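Long-range contact in uncharacterized protein 14 (Sulfolobus islandicus filamentous virus, PDB 2H36), which is of unknown function but belongs to the DUF1374 family and is probably related to the anti-CRISPR protein AcrID1: residues K39-D44 and I101-G106. Numbering follows the deposited sequence.
Sequences KIKFKD and IYEVQG
Phe42 turns the edge of its ring to the strand of Val104: CG2 of Val104 meets CE1 of Phe42 at 4.1 Å near the ring plane, where Tyr102 O and Glu103 N also lie, while CG2 of Ile40, from its own strand, covers one face near the rim. CG2 of Ile101 adds a second methyl at CE1, and the flat aromatic and branched aliphatic side chains together make a greasy layer on this side of the sheet. Beneath it run antiparallel strands, their axes 4.7 Å apart. Ile40 and Val104 form the hydrogen-bonded pair, Ile40 N reaching Val104 O at 2.6 Å and Val104 N returning to Ile40 O at 2.9 Å; Phe42 N gives a third bond to Tyr102 O at 2.9 Å. Tyr102 and Glu103 both face Thr91 of strand 85-94, a classic beta bulge. On the other face Glu103 stands between two lysines. Extended, with CG anti to the backbone N (chi1 -175°), the Glu103 chain lies alongside that of Lys41 and crosses that of Lys39, with Lys39 CE 3.4 Å from Glu103 OE2. Long, flexible lysines suit this solvent-facing side. Lys39 NZ remains 4.3 Å from Glu103 OE2, too far for a salt bridge, so charge attraction probably adds only modestly to a pairing held by backbone bonds and apolar contacts.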
loop_
_atom_site.group_PDB
_atom_site.type_symbol
_atom_site.label_atom_id
_atom_site.label_comp_id
_atom_site.label_asym_id
_atom_site.label_seq_id
_atom_site.Cartn_x
_atom_site.Cartn_y
_atom_site.Cartn_z
ATOM N N LYS A 39 -11.190 -4.608 -4.865
ATOM C CA LYS A 39 -11.411 -3.214 -4.496
ATOM C C LYS A 39 -11.627 -3.202 -2.993
ATOM O O LYS A 39 -12.509 -3.908 -2.499
ATOM C CB LYS A 39 -12.635 -2.587 -5.146
ATOM C CG LYS A 39 -12.980 -1.200 -4.646
ATOM C CD LYS A 39 -14.375 -0.793 -5.106
ATOM C CE LYS A 39 -14.698 0.630 -4.666
ATOM N NZ LYS A 39 -16.119 1.033 -4.985
ATOM N N ILE A 40 -10.877 -2.330 -2.291
ATOM C CA ILE A 40 -11.041 -2.216 -0.838
ATOM C C ILE A 40 -11.346 -0.769 -0.476
ATOM O O ILE A 40 -10.547 0.129 -0.777
ATOM C CB ILE A 40 -9.806 -2.546 -0.003
ATOM C CG1 ILE A 40 -9.269 -3.930 -0.362
ATOM C CG2 ILE A 40 -10.124 -2.445 1.481
ATOM C CD1 ILE A 40 -7.834 -4.196 0.182
ATOM N N LYS A 41 -12.491 -0.546 0.169
ATOM C CA LYS A 41 -12.878 0.799 0.619
ATOM C C LYS A 41 -12.787 0.948 2.130
ATOM O O LYS A 41 -13.242 0.083 2.876
ATOM C CB LYS A 41 -14.302 1.115 0.204
ATOM C CG LYS A 41 -14.472 1.901 -1.066
ATOM C CD LYS A 41 -15.708 2.773 -0.877
ATOM C CE LYS A 41 -16.482 3.015 -2.150
ATOM N NZ LYS A 41 -17.913 3.271 -1.773
ATOM N N PHE A 42 -12.214 2.059 2.585
ATOM C CA PHE A 42 -12.023 2.290 4.021
ATOM C C PHE A 42 -12.898 3.386 4.619
ATOM O O PHE A 42 -12.768 4.554 4.249
ATOM C CB PHE A 42 -10.567 2.665 4.320
ATOM C CG PHE A 42 -9.576 1.575 4.009
ATOM C CD1 PHE A 42 -8.890 1.565 2.796
ATOM C CD2 PHE A 42 -9.318 0.564 4.931
ATOM C CE1 PHE A 42 -7.962 0.562 2.501
ATOM C CE2 PHE A 42 -8.388 -0.440 4.651
ATOM C CZ PHE A 42 -7.710 -0.440 3.426
ATOM N N LYS A 43 -13.761 2.995 5.567
ATOM C CA LYS A 43 -14.660 3.934 6.260
ATOM C C LYS A 43 -13.666 4.934 6.858
ATOM O O LYS A 43 -13.611 6.104 6.459
ATOM C CB LYS A 43 -15.505 3.173 7.295
ATOM C CG LYS A 43 -16.615 3.978 7.982
ATOM C CD LYS A 43 -17.389 3.129 9.010
ATOM C CE LYS A 43 -18.370 2.148 8.344
ATOM N NZ LYS A 43 -18.977 1.177 9.312
ATOM N N ASP A 44 -12.799 4.383 7.736
ATOM C CA ASP A 44 -11.780 5.178 8.401
ATOM C C ASP A 44 -10.599 4.864 7.490
ATOM O O ASP A 44 -10.388 3.693 7.146
ATOM C CB ASP A 44 -11.587 4.777 9.863
ATOM C CG ASP A 44 -12.900 4.713 10.620
ATOM O OD1 ASP A 44 -13.601 5.751 10.699
ATOM O OD2 ASP A 44 -13.230 3.616 11.129
ATOM N N ILE A 101 -5.120 6.544 3.273
ATOM C CA ILE A 101 -5.750 5.815 2.170
ATOM C C ILE A 101 -7.229 5.597 2.432
ATOM O O ILE A 101 -7.613 4.987 3.433
ATOM C CB ILE A 101 -5.097 4.430 1.967
ATOM C CG1 ILE A 101 -3.606 4.589 1.666
ATOM C CG2 ILE A 101 -5.820 3.636 0.861
ATOM C CD1 ILE A 101 -2.783 3.355 1.968
ATOM N N TYR A 102 -8.059 6.082 1.518
ATOM C CA TYR A 102 -9.484 5.816 1.582
ATOM C C TYR A 102 -9.900 4.647 0.692
ATOM O O TYR A 102 -10.922 4.009 0.944
ATOM C CB TYR A 102 -10.276 7.061 1.240
ATOM C CG TYR A 102 -10.271 8.081 2.345
ATOM C CD1 TYR A 102 -9.221 9.007 2.475
ATOM C CD2 TYR A 102 -11.314 8.132 3.268
ATOM C CE1 TYR A 102 -9.215 9.953 3.501
ATOM C CE2 TYR A 102 -11.319 9.073 4.294
ATOM C CZ TYR A 102 -10.270 9.981 4.403
ATOM O OH TYR A 102 -10.291 10.910 5.418
ATOM N N GLU A 103 -9.091 4.339 -0.320
ATOM C CA GLU A 103 -9.461 3.308 -1.279
ATOM C C GLU A 103 -8.411 2.668 -2.196
ATOM O O GLU A 103 -7.654 3.363 -2.884
ATOM C CB GLU A 103 -10.422 3.901 -2.323
ATOM C CG GLU A 103 -10.982 2.884 -3.304
ATOM C CD GLU A 103 -12.115 3.437 -4.165
ATOM O OE1 GLU A 103 -12.879 4.323 -3.696
ATOM O OE2 GLU A 103 -12.253 2.956 -5.318
ATOM N N VAL A 104 -8.359 1.339 -2.178
ATOM C CA VAL A 104 -7.406 0.630 -3.021
ATOM C C VAL A 104 -8.164 -0.233 -4.019
ATOM O O VAL A 104 -9.178 -0.866 -3.690
ATOM C CB VAL A 104 -6.433 -0.288 -2.240
ATOM C CG1 VAL A 104 -5.293 -0.749 -3.164
ATOM C CG2 VAL A 104 -5.865 0.410 -1.017
ATOM N N GLN A 105 -7.645 -0.270 -5.238
ATOM C CA GLN A 105 -8.278 -0.963 -6.315
ATOM C C GLN A 105 -7.183 -1.613 -7.128
ATOM O O GLN A 105 -6.095 -1.046 -7.278
ATOM C CB GLN A 105 -8.981 0.066 -7.155
ATOM C CG GLN A 105 -10.082 -0.447 -8.012
ATOM C CD GLN A 105 -11.023 0.667 -8.350
ATOM O OE1 GLN A 105 -10.616 1.836 -8.414
ATOM N NE2 GLN A 105 -12.293 0.331 -8.548
ATOM N N GLY A 106 -7.459 -2.808 -7.638
ATOM C CA GLY A 106 -6.525 -3.506 -8.504
ATOM C C GLY A 106 -7.234 -4.109 -9.693
ATOM O O GLY A 106 -8.399 -4.503 -9.598
#